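Local coordinates for envelope glycoprotein (Thogoto virus, PDB 5XEA) that probably attaches the virus to its host-cell receptor and later drives fusion of the viral and host membranes, at residues F150-W155 / S163-N168; V172-G177 / V191-E196. All blocks are in the same frame, centred on the assembly; numbering follows the deposited sequence.

Interaction 1 (F150-W155 / S163-N168); sequences FFNLQW and STLLPN. With NAG (2-acetamido-2-deoxy-beta-D-glucopyranose), chain E.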
loop_
_atom_site.group_PDB
_atom_site.type_symbol
_atom_site.label_atom_id
_atom_site.label_comp_id
_atom_site.label_asym_id
_atom_site.label_seq_id
_atom_site.Cartn_x
_atom_site.Cartn_y
_atom_site.Cartn_z
ATOM N N PHE B 150 16.056 -6.413 -4.475
ATOM C CA PHE B 150 16.421 -5.162 -3.816
ATOM C C PHE B 150 16.971 -5.452 -2.423
ATOM O O PHE B 150 16.844 -6.564 -1.892
ATOM C CB PHE B 150 15.229 -4.193 -3.732
ATOM C CG PHE B 150 14.049 -4.713 -2.917
ATOM C CD1 PHE B 150 14.006 -4.556 -1.540
ATOM C CD2 PHE B 150 12.976 -5.323 -3.547
ATOM C CE1 PHE B 150 12.917 -5.022 -0.811
ATOM C CE2 PHE B 150 11.894 -5.777 -2.838
ATOM C CZ PHE B 150 11.857 -5.632 -1.472
ATOM N N PHE B 151 17.592 -4.437 -1.822
ATOM C CA PHE B 151 18.230 -4.608 -0.527
ATOM C C PHE B 151 18.154 -3.286 0.225
ATOM O O PHE B 151 17.698 -2.276 -0.310
ATOM C CB PHE B 151 19.683 -5.082 -0.687
ATOM C CG PHE B 151 20.564 -4.097 -1.430
ATOM C CD1 PHE B 151 21.272 -3.124 -0.745
ATOM C CD2 PHE B 151 20.653 -4.133 -2.811
ATOM C CE1 PHE B 151 22.072 -2.203 -1.432
ATOM C CE2 PHE B 151 21.434 -3.232 -3.504
ATOM C CZ PHE B 151 22.145 -2.256 -2.812
ATOM N N ASN B 152 18.569 -3.318 1.491
ATOM C CA ASN B 152 18.764 -2.128 2.299
ATOM C C ASN B 152 20.242 -1.988 2.639
ATOM O O ASN B 152 21.014 -2.947 2.540
ATOM C CB ASN B 152 17.964 -2.185 3.607
ATOM C CG ASN B 152 16.473 -1.972 3.398
ATOM O OD1 ASN B 152 16.041 -1.322 2.436
ATOM N ND2 ASN B 152 15.678 -2.513 4.313
ATOM N N LEU B 153 20.629 -0.778 3.041
ATOM C CA LEU B 153 21.877 -0.586 3.762
ATOM C C LEU B 153 21.563 -0.429 5.241
ATOM O O LEU B 153 20.443 -0.096 5.621
ATOM C CB LEU B 153 22.649 0.636 3.251
ATOM C CG LEU B 153 23.276 0.602 1.854
ATOM C CD1 LEU B 153 24.078 1.901 1.631
ATOM C CD2 LEU B 153 24.136 -0.642 1.637
ATOM N N GLN B 154 22.565 -0.668 6.079
ATOM C CA GLN B 154 22.317 -0.687 7.512
ATOM C C GLN B 154 23.623 -0.472 8.258
ATOM O O GLN B 154 24.666 -1.006 7.868
ATOM C CB GLN B 154 21.667 -2.015 7.932
ATOM C CG GLN B 154 21.351 -2.114 9.413
ATOM C CD GLN B 154 20.486 -3.326 9.751
ATOM O OE1 GLN B 154 19.480 -3.600 9.085
ATOM N NE2 GLN B 154 20.878 -4.060 10.789
ATOM N N TRP B 155 23.552 0.304 9.334
ATOM C CA TRP B 155 24.689 0.500 10.218
ATOM C C TRP B 155 24.827 -0.705 11.131
ATOM O O TRP B 155 23.890 -1.033 11.864
ATOM C CB TRP B 155 24.517 1.751 11.070
ATOM C CG TRP B 155 24.724 3.052 10.379
ATOM C CD1 TRP B 155 23.762 3.913 9.987
ATOM C CD2 TRP B 155 25.975 3.675 10.063
ATOM N NE1 TRP B 155 24.318 5.020 9.415
ATOM C CE2 TRP B 155 25.681 4.903 9.452
ATOM C CE3 TRP B 155 27.316 3.306 10.229
ATOM C CZ2 TRP B 155 26.679 5.783 9.006
ATOM C CZ3 TRP B 155 28.304 4.171 9.780
ATOM C CH2 TRP B 155 27.979 5.392 9.174
ATOM N N SER B 163 22.265 -5.078 3.648
ATOM C CA SER B 163 21.265 -5.822 4.411
ATOM C C SER B 163 20.433 -6.622 3.420
ATOM O O SER B 163 19.570 -6.068 2.736
ATOM C CB SER B 163 20.401 -4.870 5.241
ATOM O OG SER B 163 19.444 -5.567 6.021
ATOM N N THR B 164 20.708 -7.921 3.344
ATOM C CA THR B 164 19.998 -8.810 2.444
ATOM C C THR B 164 18.680 -9.222 3.082
ATOM O O THR B 164 18.642 -9.616 4.252
ATOM C CB THR B 164 20.869 -10.023 2.119
ATOM O OG1 THR B 164 21.852 -9.630 1.157
ATOM C CG2 THR B 164 20.026 -11.223 1.573
ATOM N N LEU B 165 17.602 -9.101 2.315
ATOM C CA LEU B 165 16.246 -9.250 2.825
ATOM C C LEU B 165 15.750 -10.660 2.520
ATOM O O LEU B 165 15.665 -11.056 1.352
ATOM C CB LEU B 165 15.333 -8.188 2.203
ATOM C CG LEU B 165 15.881 -6.748 2.326
ATOM C CD1 LEU B 165 14.986 -5.729 1.647
ATOM C CD2 LEU B 165 16.040 -6.388 3.774
ATOM N N LEU B 166 15.443 -11.409 3.556
ATOM C CA LEU B 166 14.989 -12.764 3.270
ATOM C C LEU B 166 13.464 -12.828 3.287
ATOM O O LEU B 166 12.813 -12.011 3.941
ATOM C CB LEU B 166 15.565 -13.744 4.300
ATOM C CG LEU B 166 17.093 -13.798 4.432
ATOM C CD1 LEU B 166 17.511 -14.759 5.546
ATOM C CD2 LEU B 166 17.759 -14.195 3.121
ATOM N N PRO B 167 12.834 -13.788 2.591
ATOM C CA PRO B 167 11.359 -13.776 2.501
ATOM C C PRO B 167 10.637 -14.109 3.804
ATOM O O PRO B 167 9.432 -13.815 3.903
ATOM C CB PRO B 167 11.057 -14.799 1.398
ATOM C CG PRO B 167 12.322 -15.549 1.179
ATOM C CD PRO B 167 13.447 -14.665 1.582
ATOM N N ASN B 168 11.315 -14.632 4.823
ATOM C CA ASN B 168 10.679 -14.805 6.130
ATOM C C ASN B 168 10.834 -13.597 7.048
ATOM O O ASN B 168 10.468 -13.677 8.224
ATOM C CB ASN B 168 11.217 -16.045 6.846
ATOM C CG ASN B 168 12.716 -15.975 7.129
ATOM O OD1 ASN B 168 13.354 -14.929 6.983
ATOM N ND2 ASN B 168 13.284 -17.112 7.538
HETATM C C1 NAG E . 14.688 -17.231 7.837
HETATM C C2 NAG E . 14.956 -18.062 9.098
HETATM C C3 NAG E . 16.454 -18.361 9.252
HETATM C C4 NAG E . 17.044 -18.935 7.970
HETATM C C5 NAG E . 16.723 -17.973 6.826
HETATM C C6 NAG E . 17.176 -18.438 5.463
HETATM C C7 NAG E . 13.326 -17.709 10.898
HETATM C C8 NAG E . 12.964 -16.888 12.094
HETATM N N2 NAG E . 14.458 -17.368 10.275
HETATM O O3 NAG E . 16.649 -19.262 10.337
HETATM O O4 NAG E . 18.448 -19.106 8.151
HETATM O O5 NAG E . 15.302 -17.839 6.724
HETATM O O6 NAG E . 16.238 -19.347 4.905
HETATM O O7 NAG E . 12.627 -18.642 10.512
HETATM O O HOH W 1 18.305 -8.453 -0.353
HETATM O O HOH W 2 17.011 -4.058 6.497
#
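Asn152 and Ser163 face each other as an antiparallel hydrogen-bonded pair and use all four of their backbone N and O atoms on one another. Ser163 N gives the shorter bond, 2.7 Å to Asn152 O, with the donor tilted 30° from the carbonyl plane; the return bond, Asn152 N to Ser163 O at 3.2 Å, is straighter at the hydrogen (169°) and lies in the carbonyl plane. Beyond this pair the strands splay, and a water takes over the next rung: it donates to Phe150 O and accepts from Leu165 N, 2.8 Å from each.

A second water ties the side chains, accepting from Asn152 ND2 and donating to Ser163 OG at 2.9 Å. With chi1 at -178°, Ser163 OG is turned away from its own N and can hydrogen-bond Glu173 as well as the water, while Asn152 OD1 is taken by Arg414, so both ends of the amide are engaged. Alongside these polar groups, Leu165 sends its two methyls different ways: CD1 meets the Phe150 ring obliquely, 3.3 Å from CE1, and CD2 lies 3.9 Å from Asn152 ND2.

The pair belongs to the beta hairpin of strands 133-156 and 159-165 in the large antiparallel sheet; strand 171-174 flanks strand 159-165, strand 243-247 packs on Leu153 and Trp155, and Val417 from a loop covers Phe150 and Leu165.

Interaction 2 (V172-G177 / V191-E196); sequences VEHSAG and VKDNFE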
loop_
_atom_site.group_PDB
_atom_site.type_symbol
_atom_site.label_atom_id
_atom_site.label_comp_id
_atom_site.label_asym_id
_atom_site.label_seq_id
_atom_site.Cartn_x
_atom_site.Cartn_y
_atom_site.Cartn_z
ATOM N N VAL B 172 20.156 -10.490 6.675
ATOM C CA VAL B 172 21.560 -10.849 6.832
ATOM C C VAL B 172 22.405 -9.645 6.448
ATOM O O VAL B 172 22.369 -9.196 5.295
ATOM C CB VAL B 172 21.943 -12.068 5.975
ATOM C CG1 VAL B 172 23.377 -12.491 6.275
ATOM C CG2 VAL B 172 20.973 -13.223 6.220
ATOM N N GLU B 173 23.186 -9.143 7.394
ATOM C CA GLU B 173 24.035 -7.981 7.160
ATOM C C GLU B 173 25.448 -8.431 6.811
ATOM O O GLU B 173 26.025 -9.285 7.493
ATOM C CB GLU B 173 24.038 -7.054 8.373
ATOM C CG GLU B 173 22.819 -6.127 8.417
ATOM C CD GLU B 173 21.524 -6.870 8.720
ATOM O OE1 GLU B 173 20.593 -6.844 7.884
ATOM O OE2 GLU B 173 21.446 -7.486 9.801
ATOM N N HIS B 174 25.987 -7.883 5.727
ATOM C CA HIS B 174 27.303 -8.280 5.260
ATOM C C HIS B 174 27.938 -7.125 4.502
ATOM O O HIS B 174 27.257 -6.200 4.048
ATOM C CB HIS B 174 27.229 -9.512 4.365
ATOM C CG HIS B 174 26.319 -9.341 3.191
ATOM N ND1 HIS B 174 26.781 -9.039 1.930
ATOM C CD2 HIS B 174 24.971 -9.422 3.089
ATOM C CE1 HIS B 174 25.758 -8.946 1.099
ATOM N NE2 HIS B 174 24.648 -9.171 1.778
ATOM N N SER B 175 29.259 -7.196 4.360
ATOM C CA SER B 175 29.950 -6.209 3.548
ATOM C C SER B 175 29.660 -6.458 2.071
ATOM O O SER B 175 29.317 -7.566 1.659
ATOM C CB SER B 175 31.451 -6.255 3.813
ATOM O OG SER B 175 32.148 -6.367 2.588
ATOM N N ALA B 176 29.794 -5.408 1.264
ATOM C CA ALA B 176 29.486 -5.536 -0.157
ATOM C C ALA B 176 30.443 -6.480 -0.874
ATOM O O ALA B 176 30.094 -7.005 -1.936
ATOM C CB ALA B 176 29.500 -4.159 -0.832
ATOM N N GLY B 177 31.639 -6.700 -0.329
ATOM C CA GLY B 177 32.567 -7.641 -0.922
ATOM C C GLY B 177 32.439 -9.070 -0.447
ATOM O O GLY B 177 33.053 -9.960 -1.037
ATOM N N VAL B 191 24.120 -14.899 -2.861
ATOM C CA VAL B 191 23.787 -13.476 -3.012
ATOM C C VAL B 191 25.080 -12.706 -3.262
ATOM O O VAL B 191 25.969 -12.691 -2.404
ATOM C CB VAL B 191 23.052 -12.909 -1.785
ATOM C CG1 VAL B 191 22.733 -11.438 -1.999
ATOM C CG2 VAL B 191 21.774 -13.649 -1.518
ATOM N N LYS B 192 25.165 -12.048 -4.420
ATOM C CA LYS B 192 26.360 -11.338 -4.876
ATOM C C LYS B 192 26.066 -9.849 -5.076
ATOM O O LYS B 192 25.050 -9.485 -5.674
ATOM C CB LYS B 192 26.867 -11.964 -6.184
ATOM C CG LYS B 192 28.153 -11.371 -6.739
ATOM C CD LYS B 192 29.323 -11.524 -5.770
ATOM C CE LYS B 192 30.453 -10.542 -6.102
ATOM N NZ LYS B 192 30.887 -10.644 -7.525
ATOM N N ASP B 193 26.965 -8.987 -4.597
ATOM C CA ASP B 193 26.861 -7.537 -4.794
ATOM C C ASP B 193 27.840 -7.109 -5.881
ATOM O O ASP B 193 29.057 -7.168 -5.686
ATOM C CB ASP B 193 27.143 -6.778 -3.500
ATOM C CG ASP B 193 26.195 -7.158 -2.398
ATOM O OD1 ASP B 193 25.047 -7.528 -2.726
ATOM O OD2 ASP B 193 26.589 -7.090 -1.216
ATOM N N ASN B 194 27.309 -6.701 -7.025
ATOM C CA ASN B 194 28.115 -6.137 -8.107
ATOM C C ASN B 194 28.029 -4.607 -8.080
ATOM O O ASN B 194 27.605 -3.945 -9.031
ATOM C CB ASN B 194 27.667 -6.712 -9.447
ATOM C CG ASN B 194 27.837 -8.227 -9.520
ATOM O OD1 ASN B 194 28.878 -8.773 -9.143
ATOM N ND2 ASN B 194 26.804 -8.914 -10.001
ATOM N N PHE B 195 28.421 -4.055 -6.938
ATOM C CA PHE B 195 28.391 -2.619 -6.701
ATOM C C PHE B 195 29.309 -2.321 -5.528
ATOM O O PHE B 195 29.731 -3.222 -4.798
ATOM C CB PHE B 195 26.966 -2.101 -6.428
ATOM C CG PHE B 195 26.265 -2.774 -5.253
ATOM C CD1 PHE B 195 26.579 -2.438 -3.940
ATOM C CD2 PHE B 195 25.260 -3.717 -5.477
ATOM C CE1 PHE B 195 25.930 -3.048 -2.873
ATOM C CE2 PHE B 195 24.605 -4.331 -4.417
ATOM C CZ PHE B 195 24.940 -4.000 -3.114
ATOM N N GLU B 196 29.594 -1.040 -5.339
ATOM C CA GLU B 196 30.384 -0.587 -4.207
ATOM C C GLU B 196 29.602 0.440 -3.403
ATOM O O GLU B 196 28.746 1.154 -3.935
ATOM C CB GLU B 196 31.716 0.004 -4.662
ATOM C CG GLU B 196 32.693 -1.041 -5.162
ATOM C CD GLU B 196 33.524 -0.543 -6.324
ATOM O OE1 GLU B 196 32.957 0.126 -7.213
ATOM O OE2 GLU B 196 34.744 -0.815 -6.343
#
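Asp193 reaches across to His174 and Ala176 with its whole side chain. Its CB sits 3.3 Å from Ala176 O and, on its own segment, lies over one face of the Phe195 ring, 3.5 Å above the plane and offset toward the rim. The first torsion sets CG beside the backbone N, opposite the carbonyl carbon (chi1 -59°), which aims the carboxylate at the imidazole. CG is 3.9 Å from Ala176 O. Of the two oxygens, OD2 makes the close approach: it stands 3.1 Å from His174 CE1, at the ring edge and near its plane, and 3.5 Å from Ala176 CA. OD1 stays farther from the ring and lies close to Glu40, a like charge.

Ring and carboxylate are nearly coplanar, 17° apart, and the oxygen meets CE1, while both ring nitrogens have other partners. ND1 donates to Ser175 O at 2.9 Å, from above the carbonyl plane, and NE2 bonds Thr164 on the adjacent strand and, weakly, Glu40. Asp193 and Glu40 together would probably favour a protonated ring.

Strand 171-174 ends here and the chain turns: Ser175 OG accepts from Gly177 N in an ST turn, the start of the connection to strand 180-184. That strand pairs with 187-192 in the same antiparallel sheet, so residues 172-177 and 191-196 are the outgoing and returning ends of this excursion. Ala176 CB closes the contact on the aromatic side, meeting Phe195 CE1 obliquely at 4.3 Å. Val162 of strand 159-165 also touches the Asp193 side chain.

How the interactions relate
Interactions 1 and 2 lie in series along the chain, their centres about 10 Å apart, and adjoin through the neighbouring strands 159-165 and 171-174 of one sheet. Thr164 N to Val172 O, 2.9 Å, is a probable backbone hydrogen bond between those strands; beside it, the side-chain joint between the two contacts runs from Ser163 OG to Glu173 OE1, 2.5 Å. On the aromatic side the two contacts join again, Phe151 CZ lying 3.3 Å from Phe195 CZ. The glycan on Asn168, at the end of interaction 1, also reaches back to the sheet: its first sugar packs on Leu166 (CD1 to C5, 3.5 Å) and hydrogen-bonds Glu184, while another sugar touches Val172 of interaction 2.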